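Local coordinates for zona occludens toxin N-terminal domain-containing protein (Neisseria meningitidis MC58, PDB 2R2A) that is uncharacterised but, as the N-terminal domain of a zonular occludens toxin-like membrane protein, has a P-loop NTPase-type fold and probably binds nucleotide, at residues V23-N28 with V144-H149; E79-P84 with S89-D94; V113-T118 with I124-L129. All blocks are in the same frame, centred on the assembly; numbering follows the deposited sequence.

Contact 1: residues V23-N28 with V144-H149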
# COMPACT_ATOMS: atom_id res chain seq x y z
N VAL A 23 8.81 1.69 -4.81
CA VAL A 23 9.19 2.21 -6.14
C VAL A 23 9.96 1.16 -6.97
O VAL A 23 9.75 1.00 -8.17
CB VAL A 23 9.99 3.53 -6.03
CG1 VAL A 23 10.38 4.09 -7.44
CG2 VAL A 23 9.23 4.59 -5.18
N SER A 24 10.85 0.42 -6.31
CA SER A 24 11.58 -0.69 -6.94
C SER A 24 10.61 -1.72 -7.54
O SER A 24 10.81 -2.23 -8.66
CB SER A 24 12.53 -1.34 -5.92
OG SER A 24 13.52 -2.14 -6.54
N MSE A 25 9.55 -2.04 -6.80
CA MSE A 25 8.50 -2.95 -7.29
C MSE A 25 7.76 -2.37 -8.47
O MSE A 25 7.50 -3.06 -9.46
CB MSE A 25 7.52 -3.29 -6.15
CG MSE A 25 8.25 -4.07 -5.04
SE MSE A 25 7.24 -4.16 -3.34
CE MSE A 25 6.01 -5.45 -4.02
N MSE A 26 7.41 -1.10 -8.38
CA MSE A 26 6.73 -0.44 -9.50
C MSE A 26 7.62 -0.47 -10.76
O MSE A 26 7.10 -0.50 -11.88
CB MSE A 26 6.41 0.99 -9.14
CG MSE A 26 5.51 1.14 -7.93
SE MSE A 26 5.13 3.00 -7.59
CE MSE A 26 3.91 3.31 -9.11
N ALA A 27 8.93 -0.44 -10.57
CA ALA A 27 9.89 -0.42 -11.69
C ALA A 27 10.09 -1.79 -12.34
O ALA A 27 10.55 -1.87 -13.50
CB ALA A 27 11.23 0.13 -11.23
N ASN A 28 9.70 -2.85 -11.62
CA ASN A 28 10.00 -4.20 -12.05
C ASN A 28 8.85 -5.17 -12.19
O ASN A 28 8.88 -6.04 -13.07
CB ASN A 28 11.04 -4.81 -11.13
CG ASN A 28 12.39 -4.21 -11.34
OD1 ASN A 28 13.00 -4.37 -12.41
ND2 ASN A 28 12.88 -3.49 -10.33
N VAL A 144 -5.08 -9.03 4.03
CA VAL A 144 -3.73 -8.97 3.48
C VAL A 144 -3.33 -10.37 3.05
O VAL A 144 -3.54 -11.32 3.81
CB VAL A 144 -2.71 -8.43 4.54
CG1 VAL A 144 -1.24 -8.64 4.05
CG2 VAL A 144 -3.02 -6.97 4.86
N ARG A 145 -2.77 -10.50 1.85
CA ARG A 145 -2.30 -11.80 1.32
C ARG A 145 -0.79 -11.80 1.01
O ARG A 145 -0.24 -12.80 0.56
CB ARG A 145 -3.12 -12.23 0.09
CG ARG A 145 -4.49 -12.76 0.48
CD ARG A 145 -5.16 -13.50 -0.71
NE ARG A 145 -6.60 -13.63 -0.52
CZ ARG A 145 -7.24 -14.78 -0.30
NH1 ARG A 145 -6.57 -15.94 -0.24
NH2 ARG A 145 -8.57 -14.77 -0.15
N LYS A 146 -0.14 -10.66 1.26
CA LYS A 146 1.32 -10.59 1.20
C LYS A 146 1.80 -9.50 2.18
O LYS A 146 1.35 -8.36 2.13
CB LYS A 146 1.82 -10.33 -0.24
CG LYS A 146 3.36 -10.15 -0.36
CD LYS A 146 3.90 -10.46 -1.77
CE LYS A 146 3.75 -9.28 -2.79
NZ LYS A 146 4.75 -9.31 -4.00
N HIS A 147 2.70 -9.85 3.10
CA HIS A 147 3.20 -8.87 4.07
C HIS A 147 4.72 -8.88 3.99
O HIS A 147 5.31 -9.92 4.12
CB HIS A 147 2.66 -9.22 5.46
CG HIS A 147 3.14 -8.38 6.61
ND1 HIS A 147 3.78 -7.17 6.49
CD2 HIS A 147 2.96 -8.58 7.94
CE1 HIS A 147 4.00 -6.66 7.70
NE2 HIS A 147 3.52 -7.51 8.59
N TYR A 148 5.33 -7.74 3.65
CA TYR A 148 6.79 -7.60 3.74
C TYR A 148 7.10 -6.72 4.90
O TYR A 148 6.45 -5.68 5.11
CB TYR A 148 7.31 -6.86 2.52
CG TYR A 148 7.23 -7.61 1.22
CD1 TYR A 148 7.96 -8.79 1.01
CD2 TYR A 148 6.45 -7.12 0.19
CE1 TYR A 148 7.91 -9.44 -0.27
CE2 TYR A 148 6.37 -7.75 -1.03
CZ TYR A 148 7.10 -8.92 -1.26
OH TYR A 148 7.01 -9.52 -2.51
N HIS A 149 8.10 -7.10 5.67
CA HIS A 149 8.55 -6.23 6.74
C HIS A 149 10.09 -6.09 6.60
O HIS A 149 10.80 -7.11 6.38
CB HIS A 149 8.23 -6.85 8.11
CG HIS A 149 8.77 -6.02 9.26
ND1 HIS A 149 8.09 -4.94 9.77
CD2 HIS A 149 9.92 -6.11 9.96
CE1 HIS A 149 8.80 -4.40 10.75
NE2 HIS A 149 9.93 -5.07 10.85

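Contact 2: residues E79-P84 with S89-D94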
# COMPACT_ATOMS: atom_id res chain seq x y z
N GLU A 79 -16.37 5.45 -2.81
CA GLU A 79 -17.24 6.06 -3.81
C GLU A 79 -16.57 6.02 -5.19
O GLU A 79 -16.99 5.26 -6.06
CB GLU A 79 -17.61 7.50 -3.43
CG GLU A 79 -18.61 7.63 -2.27
CD GLU A 79 -19.19 9.06 -2.13
OE1 GLU A 79 -19.90 9.33 -1.14
OE2 GLU A 79 -18.94 9.91 -3.02
N TRP A 80 -15.54 6.85 -5.39
CA TRP A 80 -14.89 6.98 -6.69
C TRP A 80 -14.16 5.74 -7.24
O TRP A 80 -13.96 5.66 -8.45
CB TRP A 80 -13.94 8.18 -6.72
CG TRP A 80 -12.90 8.24 -5.63
CD1 TRP A 80 -13.02 8.90 -4.44
CD2 TRP A 80 -11.56 7.69 -5.64
NE1 TRP A 80 -11.86 8.77 -3.70
CE2 TRP A 80 -10.95 8.04 -4.41
CE3 TRP A 80 -10.83 6.92 -6.57
CZ2 TRP A 80 -9.64 7.66 -4.08
CZ3 TRP A 80 -9.52 6.54 -6.23
CH2 TRP A 80 -8.94 6.90 -4.99
N ILE A 81 -13.75 4.80 -6.38
CA ILE A 81 -13.07 3.58 -6.85
C ILE A 81 -13.97 2.69 -7.74
O ILE A 81 -13.46 1.89 -8.55
CB ILE A 81 -12.39 2.76 -5.71
CG1 ILE A 81 -11.18 1.98 -6.23
CG2 ILE A 81 -13.34 1.78 -5.07
CD1 ILE A 81 -9.93 2.83 -6.58
N LYS A 82 -15.29 2.83 -7.60
CA LYS A 82 -16.25 2.00 -8.32
C LYS A 82 -16.60 2.54 -9.70
O LYS A 82 -17.29 1.87 -10.50
CB LYS A 82 -17.50 1.74 -7.46
CG LYS A 82 -17.11 1.51 -6.00
CD LYS A 82 -17.98 0.52 -5.24
CE LYS A 82 -17.20 0.07 -3.97
NZ LYS A 82 -18.07 -0.27 -2.80
N LYS A 83 -16.11 3.74 -10.01
CA LYS A 83 -16.40 4.33 -11.31
C LYS A 83 -15.50 3.84 -12.44
O LYS A 83 -14.28 3.77 -12.27
CB LYS A 83 -16.51 5.86 -11.25
CG LYS A 83 -15.26 6.68 -11.01
CD LYS A 83 -15.73 8.13 -10.74
CE LYS A 83 -14.61 9.01 -10.20
NZ LYS A 83 -15.17 10.14 -9.36
N PRO A 84 -16.11 3.50 -13.60
CA PRO A 84 -15.48 2.87 -14.75
C PRO A 84 -14.04 3.26 -15.08
O PRO A 84 -13.26 2.38 -15.42
CB PRO A 84 -16.41 3.27 -15.93
CG PRO A 84 -17.65 3.85 -15.32
CD PRO A 84 -17.56 3.65 -13.83
N SER A 89 -7.56 -0.53 -11.14
CA SER A 89 -6.47 0.40 -10.84
C SER A 89 -5.63 -0.15 -9.68
O SER A 89 -5.97 -1.17 -9.08
CB SER A 89 -7.01 1.82 -10.57
OG SER A 89 -7.90 1.85 -9.48
N ILE A 90 -4.56 0.56 -9.36
CA ILE A 90 -3.65 0.17 -8.28
C ILE A 90 -3.60 1.30 -7.26
O ILE A 90 -3.41 2.46 -7.63
CB ILE A 90 -2.22 -0.08 -8.90
CG1 ILE A 90 -2.24 -1.23 -9.92
CG2 ILE A 90 -1.16 -0.34 -7.76
CD1 ILE A 90 -0.91 -1.45 -10.70
N VAL A 91 -3.72 0.99 -5.96
CA VAL A 91 -3.77 2.06 -4.97
C VAL A 91 -2.59 1.83 -4.04
O VAL A 91 -2.42 0.71 -3.59
CB VAL A 91 -5.09 1.99 -4.16
CG1 VAL A 91 -5.07 2.97 -3.03
CG2 VAL A 91 -6.35 2.24 -5.08
N ILE A 92 -1.75 2.85 -3.80
CA ILE A 92 -0.59 2.70 -2.89
C ILE A 92 -0.72 3.80 -1.84
O ILE A 92 -0.70 5.00 -2.18
CB ILE A 92 0.77 2.86 -3.64
CG1 ILE A 92 0.86 1.84 -4.79
CG2 ILE A 92 1.97 2.81 -2.65
CD1 ILE A 92 1.98 2.14 -5.85
N VAL A 93 -0.86 3.40 -0.57
CA VAL A 93 -1.14 4.39 0.45
C VAL A 93 0.03 4.35 1.41
O VAL A 93 0.27 3.34 2.07
CB VAL A 93 -2.50 4.11 1.14
CG1 VAL A 93 -2.71 5.04 2.31
CG2 VAL A 93 -3.68 4.32 0.12
N ASP A 94 0.80 5.41 1.44
CA ASP A 94 1.89 5.53 2.40
C ASP A 94 1.31 6.02 3.76
O ASP A 94 0.37 6.86 3.79
CB ASP A 94 2.97 6.48 1.86
CG ASP A 94 4.22 6.48 2.71
OD1 ASP A 94 4.55 5.42 3.27
OD2 ASP A 94 4.87 7.53 2.83

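Contact 3: residues V113-T118 with I124-L129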
# COMPACT_ATOMS: atom_id res chain seq x y z
N VAL A 113 -14.05 1.26 4.83
CA VAL A 113 -13.48 -0.04 5.15
C VAL A 113 -14.32 -1.17 4.58
O VAL A 113 -13.76 -2.14 4.08
CB VAL A 113 -13.33 -0.23 6.71
CG1 VAL A 113 -12.93 -1.66 7.10
CG2 VAL A 113 -12.35 0.79 7.30
N GLN A 114 -15.66 -1.04 4.64
CA GLN A 114 -16.59 -2.12 4.24
C GLN A 114 -16.32 -2.67 2.84
O GLN A 114 -16.52 -3.86 2.57
CB GLN A 114 -18.06 -1.65 4.32
CG GLN A 114 -18.55 -1.34 5.72
CD GLN A 114 -20.02 -1.00 5.82
OE1 GLN A 114 -20.62 -0.46 4.89
NE2 GLN A 114 -20.60 -1.29 6.98
N TRP A 115 -15.92 -1.78 1.94
CA TRP A 115 -15.73 -2.14 0.52
C TRP A 115 -14.50 -2.99 0.26
O TRP A 115 -14.41 -3.64 -0.77
CB TRP A 115 -15.68 -0.87 -0.34
CG TRP A 115 -14.41 -0.12 -0.23
CD1 TRP A 115 -14.09 0.80 0.72
CD2 TRP A 115 -13.28 -0.20 -1.11
NE1 TRP A 115 -12.83 1.29 0.51
CE2 TRP A 115 -12.30 0.69 -0.60
CE3 TRP A 115 -12.98 -0.96 -2.25
CZ2 TRP A 115 -11.05 0.87 -1.22
CZ3 TRP A 115 -11.73 -0.79 -2.86
CH2 TRP A 115 -10.78 0.12 -2.33
N LEU A 116 -13.56 -2.98 1.22
CA LEU A 116 -12.28 -3.61 1.01
C LEU A 116 -12.42 -5.08 0.76
O LEU A 116 -11.70 -5.65 -0.07
CB LEU A 116 -11.33 -3.36 2.18
CG LEU A 116 -10.86 -1.92 2.37
CD1 LEU A 116 -10.02 -1.82 3.63
CD2 LEU A 116 -10.05 -1.46 1.18
N ASN A 117 -13.35 -5.72 1.47
CA ASN A 117 -13.43 -7.17 1.38
C ASN A 117 -13.96 -7.61 0.01
O ASN A 117 -13.85 -8.77 -0.34
CB ASN A 117 -14.24 -7.77 2.52
CG ASN A 117 -15.71 -7.62 2.31
OD1 ASN A 117 -16.36 -8.52 1.78
ND2 ASN A 117 -16.26 -6.47 2.68
N THR A 118 -14.51 -6.66 -0.76
CA THR A 118 -14.90 -6.90 -2.16
C THR A 118 -14.07 -6.13 -3.19
O THR A 118 -14.52 -5.91 -4.33
CB THR A 118 -16.42 -6.67 -2.40
OG1 THR A 118 -16.81 -5.38 -1.89
CG2 THR A 118 -17.24 -7.75 -1.71
N ILE A 124 -9.10 -4.14 -7.98
CA ILE A 124 -8.17 -3.12 -7.46
C ILE A 124 -7.04 -3.75 -6.63
O ILE A 124 -7.31 -4.39 -5.62
CB ILE A 124 -8.89 -2.09 -6.55
CG1 ILE A 124 -10.10 -1.44 -7.26
CG2 ILE A 124 -7.90 -1.06 -6.00
CD1 ILE A 124 -9.71 -0.62 -8.45
N ASP A 125 -5.79 -3.56 -7.05
CA ASP A 125 -4.64 -3.95 -6.20
C ASP A 125 -4.31 -2.84 -5.23
O ASP A 125 -4.29 -1.67 -5.58
CB ASP A 125 -3.44 -4.32 -7.05
CG ASP A 125 -3.54 -5.75 -7.57
OD1 ASP A 125 -3.14 -6.67 -6.82
OD2 ASP A 125 -4.03 -5.95 -8.70
N ILE A 126 -4.05 -3.19 -3.98
CA ILE A 126 -3.83 -2.19 -2.97
C ILE A 126 -2.51 -2.50 -2.27
O ILE A 126 -2.25 -3.66 -1.98
CB ILE A 126 -4.96 -2.23 -1.89
CG1 ILE A 126 -6.33 -1.93 -2.53
CG2 ILE A 126 -4.62 -1.25 -0.72
CD1 ILE A 126 -7.57 -2.27 -1.63
N PHE A 127 -1.66 -1.50 -2.07
CA PHE A 127 -0.43 -1.63 -1.23
C PHE A 127 -0.60 -0.65 -0.08
O PHE A 127 -0.86 0.53 -0.33
CB PHE A 127 0.81 -1.24 -2.02
CG PHE A 127 1.12 -2.17 -3.15
CD1 PHE A 127 2.02 -3.21 -2.98
CD2 PHE A 127 0.44 -2.04 -4.39
CE1 PHE A 127 2.29 -4.12 -4.03
CE2 PHE A 127 0.69 -2.96 -5.44
CZ PHE A 127 1.61 -3.97 -5.27
N VAL A 128 -0.37 -1.11 1.16
CA VAL A 128 -0.41 -0.18 2.28
C VAL A 128 0.94 -0.26 2.99
O VAL A 128 1.47 -1.34 3.19
CB VAL A 128 -1.55 -0.49 3.30
CG1 VAL A 128 -2.91 0.08 2.76
CG2 VAL A 128 -1.64 -1.98 3.59
N LEU A 129 1.55 0.90 3.23
CA LEU A 129 2.83 0.98 3.92
C LEU A 129 2.56 1.63 5.26
O LEU A 129 1.74 2.60 5.36
CB LEU A 129 3.80 1.87 3.13
CG LEU A 129 4.42 1.30 1.84
CD1 LEU A 129 3.35 1.07 0.83
CD2 LEU A 129 5.47 2.30 1.31

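Contact 1: residues V23-N28 with V144-H149
The backbones of Met25, on the helix 18-28, and Tyr148, on the strand 144-152, stay well apart, their CA atoms 12.1 Å from each other, and no hydrogen bond joins the two segments. The chain turns a corner at Arg145; beyond it, Lys146 and Tyr148, two positions apart, both face the helix. The gap is bridged by long side chains. Met25, a selenomethionine, leaves the helix toward the strand and bends at its last torsion (chi3 75°), which swings the methyl CE round to the tyrosine. CE comes within 3.8 Å of Tyr148 CE2 and approaches the ring obliquely. Its selenium lies 5.3 Å from the centroid of the Tyr148 ring, 50° off the ring normal, a Met-aromatic contact made at a slant. The same methyl meets Lys146 tip to tip, with CE 4.1 Å from NZ. Lys146 starts out with CG anti to the backbone N (chi1 176°) and then folds at chi3, which brings its ammonium group to the phenol: NZ donates to Tyr148 OH over 2.7 Å. This bond ties the polar ends of the two strand residues together, while the selenomethionine methyl packs against both. The contact is small and apolar on the helix side, and polar at the end of the strand side chains. The helix 18-28, which follows the probable P-loop, lies over one face of a P-loop NTPase-type sheet, and the strand 144-152 runs in that sheet between the strands 7-11 and 158-163; Tyr148 packs on Cys8 of the first and on Leu160 and Glu162 of the second.

Contact 2: residues E79-P84 with S89-D94
Ile81 touches Ser89 and Val91 with a single atom, its terminal methyl CD1. That methyl is 3.9 Å from Val91 CG2, the two branched side chains meeting tip to tip, and 3.7 Å from Ser89 OG. In Ile81 a chi1 of -151° puts CG1 anti to the backbone N, and the bend at chi2 (72°) then carries CD1 to Ser89 and Val91, while CG2 takes the crowded position between N and carbonyl carbon. Ser89 and Val91 are alternate residues and offer their side chains on the same side of the strand; Ile90, between them, points the other way. The hydroxyl of Ser89 is hydrogen-bonded to Asn86 O, so the methyl merely packs beside an oxygen that has a partner. Asn86 serves the other segment too, its ND2 binding Trp80 O. Trp80 opens the type I turn that ends at Lys83, closed by Lys83 N to Trp80 O at 3.3 Å, and Ile81 occupies the second position of that turn. The short helix 77-80 lies on one face of the sheet, where Trp80 packs on Ile57 of the strand 55-58 and its ring meets Phe44 of the strand 43-45, next to the strand 90-93, whose other neighbour is the strand 125-130.

Contact 3: residues V113-T118 with I124-L129
Ile126 projects from the strand 125-130 toward Trp115 and Leu116 of the segment 113-118; the contact belongs to a beta-alpha-beta unit made of strand 90-93, helix 111-114 and strand 125-130, within the parallel part of a P-loop NTPase-type sheet. One methyl of the strand does the touching. Ile126 CD1 reaches Leu116 CD2 at 3.8 Å, and the two side chains cross at about a right angle. It also comes to within 4.1 Å of Trp115 CH2, at the far end of the indole, with the isoleucine and tryptophan side chains arriving from opposite directions and the methyl oblique to the ring. The methyl therefore meets a composite surface, because Leu116 and Trp115 are packed on each other: Leu116 CD2 sits 3.4 Å above the indole plane, displaced toward its rim. The tryptophan takes a chi1 of 75°, placing CG between the backbone N and the carbonyl carbon. From there the six-membered ring extends toward the strand although the bond to CB does not point at it. The whole meeting is buried, and no hydrogen bond crosses it. Within the sheet, Ile126 touches Ile7 of the neighbouring strand 7-11, while Phe127, next in sequence, faces the other side of the sheet and packs on Met22 and Met25 of the helix 18-28. At the start of the strand the carboxylate of Asp125 is held by a salt bridge to Arg41 and a hydrogen bond from the backbone N of Glu6. The turn that carries the indole is closed locally at Trp115 O, which accepts from Thr118 N at 3.0 Å and from Thr118 OG1 at 3.2 Å, both donors coming from the same face of the carbonyl plane, with the hydroxyl 37° out of it.

In the fold
The three contacts reach one mixed sheet, contact 1 on one face and contacts 2 and 3 on the other. Contacts 2 and 3 are close neighbours, their centres about 9 Å apart, and their strands probably bond directly, Val91 N to Asp125 O and Val91 O to Phe127 N, each 2.8 Å. Contact 1 lies farther off, about 17 Å from contact 2 and 15 Å from contact 3, centre to centre. Its helix packs on the reverse of both strands, Met26 SE 3.7 Å from Ile92 CD1 and Met25 CE 3.9 Å from Phe127 CE1. This helix starts at a probable Walker A P-loop, which Tyr148 of contact 1 approaches without touching.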